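Local atomic coordinates of elongation factor G (Thermus thermophilus, PDB entry 2DY1), a protein that binds GTP together with a magnesium ion and probably acts as a GTPase in the elongation stage of protein synthesis. Residues Y480-A490 with G532-H543. Numbering follows the deposited sequence.
Sequences YGDVWLRLEPA and GFKAIVYNGSYH
Tyr480, Asp482 and Ser541 form a chain of hydrogen bonds between two antiparallel strands of domain IV. Tyr480 OH donates to Ser541 OG at 2.6 Å. Ser541 OG in turn donates to Asp482 OD1 on its anti side, also at 2.6 Å. The serine oxygen is thus gripped from two directions. Asp482 OD2 is held by Gln467.

Backbone bonds join the strands along their length. Arg486 and Ile536 form a hydrogen-bonded pair, with Arg486 N 2.8 Å from Ile536 O. Tyr538 is the extra residue of a beta bulge opposite Trp484.

Aromatic contacts come next. His543 turns an edge to the Tyr480 face, placing CD2 3.6 Å above the ring centre with the planes at 64°. Tyr538 CG sits between its backbone N and carbonyl carbon (chi1 66°), which swings the ring across to Trp484. Trp484 CB lies over that ring, 3.9 Å from its centroid. A phenylalanine in place of Tyr480 would probably keep the His543 contact but leave Ser541 OG without its donor.

Arg486 NE bridges to Glu488 OE2 at 2.8 Å, and the carboxylate rests against Ile536 CD1.

On the other face, Leu485 CD1 meets Ala535 CB at 3.9 Å, and Leu487 packs on Phe533. Helices 509-520 and 549-566 cover this side. The chemistry implies a two-faced sheet, apolar toward the helices and polar and aromatic on the reverse.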
loop_
_atom_site.group_PDB
_atom_site.type_symbol
_atom_site.label_atom_id
_atom_site.label_comp_id
_atom_site.label_asym_id
_atom_site.label_seq_id
_atom_site.Cartn_x
_atom_site.Cartn_y
_atom_site.Cartn_z
ATOM N N TYR A 480 11.169 -24.896 -48.932
ATOM C CA TYR A 480 11.931 -23.876 -49.630
ATOM C C TYR A 480 11.508 -22.462 -49.234
ATOM O O TYR A 480 10.342 -22.100 -49.354
ATOM C CB TYR A 480 11.808 -24.063 -51.150
ATOM C CG TYR A 480 12.606 -23.062 -51.951
ATOM C CD1 TYR A 480 12.080 -21.796 -52.262
ATOM C CD2 TYR A 480 13.894 -23.360 -52.381
ATOM C CE1 TYR A 480 12.827 -20.874 -52.979
ATOM C CE2 TYR A 480 14.654 -22.437 -53.095
ATOM C CZ TYR A 480 14.111 -21.195 -53.390
ATOM O OH TYR A 480 14.867 -20.291 -54.085
ATOM N N GLY A 481 12.485 -21.701 -48.736
ATOM C CA GLY A 481 12.272 -20.314 -48.353
ATOM C C GLY A 481 13.511 -19.544 -48.759
ATOM O O GLY A 481 14.631 -19.994 -48.519
ATOM N N ASP A 482 13.330 -18.372 -49.374
ATOM C CA ASP A 482 14.471 -17.579 -49.824
ATOM C C ASP A 482 14.108 -16.126 -49.574
ATOM O O ASP A 482 13.186 -15.585 -50.198
ATOM C CB ASP A 482 14.694 -17.841 -51.316
ATOM C CG ASP A 482 15.800 -17.006 -51.904
ATOM O OD1 ASP A 482 15.939 -17.033 -53.144
ATOM O OD2 ASP A 482 16.538 -16.332 -51.156
ATOM N N VAL A 483 14.831 -15.512 -48.648
ATOM C CA VAL A 483 14.567 -14.137 -48.248
ATOM C C VAL A 483 15.800 -13.253 -48.260
ATOM O O VAL A 483 16.850 -13.630 -47.734
ATOM C CB VAL A 483 13.983 -14.128 -46.786
ATOM C CG1 VAL A 483 13.786 -12.700 -46.289
ATOM C CG2 VAL A 483 12.675 -14.897 -46.746
ATOM N N TRP A 484 15.692 -12.080 -48.882
ATOM C CA TRP A 484 16.782 -11.134 -48.840
ATOM C C TRP A 484 16.302 -10.042 -47.880
ATOM O O TRP A 484 15.252 -9.411 -48.089
ATOM C CB TRP A 484 17.095 -10.560 -50.217
ATOM C CG TRP A 484 17.855 -11.537 -51.052
ATOM C CD1 TRP A 484 17.331 -12.522 -51.838
ATOM C CD2 TRP A 484 19.285 -11.646 -51.161
ATOM N NE1 TRP A 484 18.355 -13.238 -52.436
ATOM C CE2 TRP A 484 19.558 -12.723 -52.038
ATOM C CE3 TRP A 484 20.359 -10.934 -50.607
ATOM C CZ2 TRP A 484 20.868 -13.109 -52.372
ATOM C CZ3 TRP A 484 21.663 -11.317 -50.942
ATOM C CH2 TRP A 484 21.901 -12.395 -51.815
ATOM N N LEU A 485 17.103 -9.822 -46.844
ATOM C CA LEU A 485 16.795 -8.883 -45.770
ATOM C C LEU A 485 17.832 -7.780 -45.571
ATOM O O LEU A 485 19.029 -8.042 -45.539
ATOM C CB LEU A 485 16.701 -9.667 -44.455
ATOM C CG LEU A 485 16.550 -8.837 -43.172
ATOM C CD1 LEU A 485 15.130 -8.283 -43.112
ATOM C CD2 LEU A 485 16.809 -9.725 -41.945
ATOM N N ARG A 486 17.357 -6.548 -45.426
ATOM C CA ARG A 486 18.235 -5.415 -45.146
ATOM C C ARG A 486 17.808 -4.908 -43.761
ATOM O O ARG A 486 16.620 -4.726 -43.505
ATOM C CB ARG A 486 18.029 -4.311 -46.199
ATOM C CG ARG A 486 18.874 -3.061 -46.019
ATOM C CD ARG A 486 18.487 -2.046 -47.098
ATOM N NE ARG A 486 19.220 -0.781 -47.035
ATOM C CZ ARG A 486 20.458 -0.601 -47.488
ATOM N NH1 ARG A 486 21.132 -1.600 -48.042
ATOM N NH2 ARG A 486 21.024 0.596 -47.400
ATOM N N LEU A 487 18.780 -4.702 -42.873
ATOM C CA LEU A 487 18.522 -4.185 -41.527
ATOM C C LEU A 487 19.136 -2.798 -41.420
ATOM O O LEU A 487 20.275 -2.577 -41.827
ATOM C CB LEU A 487 19.160 -5.084 -40.454
ATOM C CG LEU A 487 18.583 -6.486 -40.276
ATOM C CD1 LEU A 487 19.333 -7.174 -39.132
ATOM C CD2 LEU A 487 17.088 -6.423 -39.964
ATOM N N GLU A 488 18.386 -1.856 -40.870
ATOM C CA GLU A 488 18.899 -0.503 -40.724
ATOM C C GLU A 488 18.648 -0.011 -39.319
ATOM O O GLU A 488 17.580 -0.258 -38.747
ATOM C CB GLU A 488 18.193 0.441 -41.690
ATOM C CG GLU A 488 18.245 -0.006 -43.132
ATOM C CD GLU A 488 17.563 0.976 -44.061
ATOM O OE1 GLU A 488 16.655 1.707 -43.605
ATOM O OE2 GLU A 488 17.931 1.006 -45.254
ATOM N N PRO A 489 19.629 0.687 -38.733
ATOM C CA PRO A 489 19.423 1.197 -37.377
ATOM C C PRO A 489 18.196 2.099 -37.435
ATOM O O PRO A 489 17.996 2.801 -38.423
ATOM C CB PRO A 489 20.704 1.990 -37.114
ATOM C CG PRO A 489 21.732 1.241 -37.913
ATOM C CD PRO A 489 20.990 0.982 -39.213
ATOM N N ALA A 490 17.362 2.073 -36.399
ATOM C CA ALA A 490 16.166 2.914 -36.379
ATOM C C ALA A 490 15.763 3.189 -34.931
ATOM O O ALA A 490 16.119 2.435 -34.033
ATOM C CB ALA A 490 15.032 2.233 -37.108
ATOM N N GLY A 532 15.380 -1.372 -31.997
ATOM C CA GLY A 532 15.951 -0.275 -32.751
ATOM C C GLY A 532 16.423 -0.595 -34.159
ATOM O O GLY A 532 17.518 -0.190 -34.554
ATOM N N PHE A 533 15.610 -1.322 -34.921
ATOM C CA PHE A 533 15.978 -1.634 -36.302
ATOM C C PHE A 533 14.769 -1.685 -37.206
ATOM O O PHE A 533 13.657 -1.990 -36.767
ATOM C CB PHE A 533 16.704 -2.981 -36.409
ATOM C CG PHE A 533 15.862 -4.166 -36.046
ATOM C CD1 PHE A 533 15.857 -4.666 -34.742
ATOM C CD2 PHE A 533 15.057 -4.788 -37.001
ATOM C CE1 PHE A 533 15.069 -5.764 -34.400
ATOM C CE2 PHE A 533 14.265 -5.883 -36.667
ATOM C CZ PHE A 533 14.269 -6.377 -35.361
ATOM N N LYS A 534 15.011 -1.389 -38.479
ATOM C CA LYS A 534 13.981 -1.454 -39.495
ATOM C C LYS A 534 14.399 -2.667 -40.310
ATOM O O LYS A 534 15.578 -2.810 -40.647
ATOM C CB LYS A 534 13.994 -0.196 -40.370
ATOM C CG LYS A 534 12.932 -0.201 -41.462
ATOM C CD LYS A 534 13.003 1.060 -42.325
ATOM C CE LYS A 534 12.750 2.321 -41.508
ATOM N NZ LYS A 534 12.749 3.548 -42.357
ATOM N N ALA A 535 13.446 -3.557 -40.576
ATOM C CA ALA A 535 13.704 -4.758 -41.353
ATOM C C ALA A 535 13.001 -4.586 -42.698
ATOM O O ALA A 535 11.782 -4.410 -42.757
ATOM C CB ALA A 535 13.159 -5.992 -40.622
ATOM N N ILE A 536 13.782 -4.646 -43.769
ATOM C CA ILE A 536 13.274 -4.494 -45.124
ATOM C C ILE A 536 13.476 -5.796 -45.907
ATOM O O ILE A 536 14.612 -6.257 -46.072
ATOM C CB ILE A 536 14.029 -3.351 -45.845
ATOM C CG1 ILE A 536 13.884 -2.045 -45.049
ATOM C CG2 ILE A 536 13.474 -3.173 -47.251
ATOM C CD1 ILE A 536 14.715 -0.889 -45.605
ATOM N N VAL A 537 12.376 -6.397 -46.369
ATOM C CA VAL A 537 12.465 -7.620 -47.172
ATOM C C VAL A 537 12.345 -7.109 -48.598
ATOM O O VAL A 537 11.292 -6.599 -49.006
ATOM C CB VAL A 537 11.346 -8.602 -46.803
ATOM C CG1 VAL A 537 11.329 -9.798 -47.797
ATOM C CG2 VAL A 537 11.589 -9.100 -45.380
ATOM N N TYR A 538 13.435 -7.244 -49.351
ATOM C CA TYR A 538 13.499 -6.661 -50.683
ATOM C C TYR A 538 13.674 -7.565 -51.880
ATOM O O TYR A 538 13.635 -7.096 -53.014
ATOM C CB TYR A 538 14.606 -5.611 -50.696
ATOM C CG TYR A 538 16.008 -6.160 -50.506
ATOM C CD1 TYR A 538 16.542 -6.379 -49.226
ATOM C CD2 TYR A 538 16.806 -6.454 -51.611
ATOM C CE1 TYR A 538 17.838 -6.874 -49.075
ATOM C CE2 TYR A 538 18.091 -6.947 -51.467
ATOM C CZ TYR A 538 18.604 -7.155 -50.199
ATOM O OH TYR A 538 19.881 -7.643 -50.068
ATOM N N ASN A 539 13.896 -8.853 -51.644
ATOM C CA ASN A 539 14.051 -9.781 -52.753
ATOM C C ASN A 539 13.892 -11.177 -52.150
ATOM O O ASN A 539 13.803 -11.333 -50.925
ATOM C CB ASN A 539 15.440 -9.601 -53.402
ATOM C CG ASN A 539 15.570 -10.299 -54.757
ATOM O OD1 ASN A 539 16.685 -10.476 -55.273
ATOM N ND2 ASN A 539 14.445 -10.676 -55.342
ATOM N N GLY A 540 13.830 -12.183 -53.008
ATOM C CA GLY A 540 13.673 -13.545 -52.526
ATOM C C GLY A 540 13.069 -14.368 -53.642
ATOM O O GLY A 540 13.004 -13.929 -54.798
ATOM N N SER A 541 12.626 -15.571 -53.320
ATOM C CA SER A 541 12.013 -16.404 -54.337
ATOM C C SER A 541 11.249 -17.503 -53.632
ATOM O O SER A 541 11.429 -17.717 -52.426
ATOM C CB SER A 541 13.080 -16.996 -55.276
ATOM O OG SER A 541 13.972 -17.898 -54.619
ATOM N N TYR A 542 10.385 -18.182 -54.374
ATOM C CA TYR A 542 9.600 -19.266 -53.805
ATOM C C TYR A 542 9.299 -20.307 -54.867
ATOM O O TYR A 542 9.487 -20.068 -56.059
ATOM C CB TYR A 542 8.281 -18.741 -53.236
ATOM C CG TYR A 542 7.185 -18.558 -54.257
ATOM C CD1 TYR A 542 7.217 -17.501 -55.168
ATOM C CD2 TYR A 542 6.130 -19.463 -54.337
ATOM C CE1 TYR A 542 6.228 -17.353 -56.138
ATOM C CE2 TYR A 542 5.144 -19.329 -55.296
ATOM C CZ TYR A 542 5.201 -18.273 -56.197
ATOM O OH TYR A 542 4.248 -18.165 -57.170
ATOM N N HIS A 543 8.849 -21.473 -54.423
ATOM C CA HIS A 543 8.470 -22.532 -55.347
ATOM C C HIS A 543 7.087 -22.957 -54.908
ATOM O O HIS A 543 6.855 -23.262 -53.733
ATOM C CB HIS A 543 9.450 -23.714 -55.287
ATOM C CG HIS A 543 10.703 -23.496 -56.077
ATOM N ND1 HIS A 543 10.692 -23.312 -57.445
ATOM C CD2 HIS A 543 12.001 -23.432 -55.699
ATOM C CE1 HIS A 543 11.929 -23.145 -57.875
ATOM N NE2 HIS A 543 12.744 -23.214 -56.836
#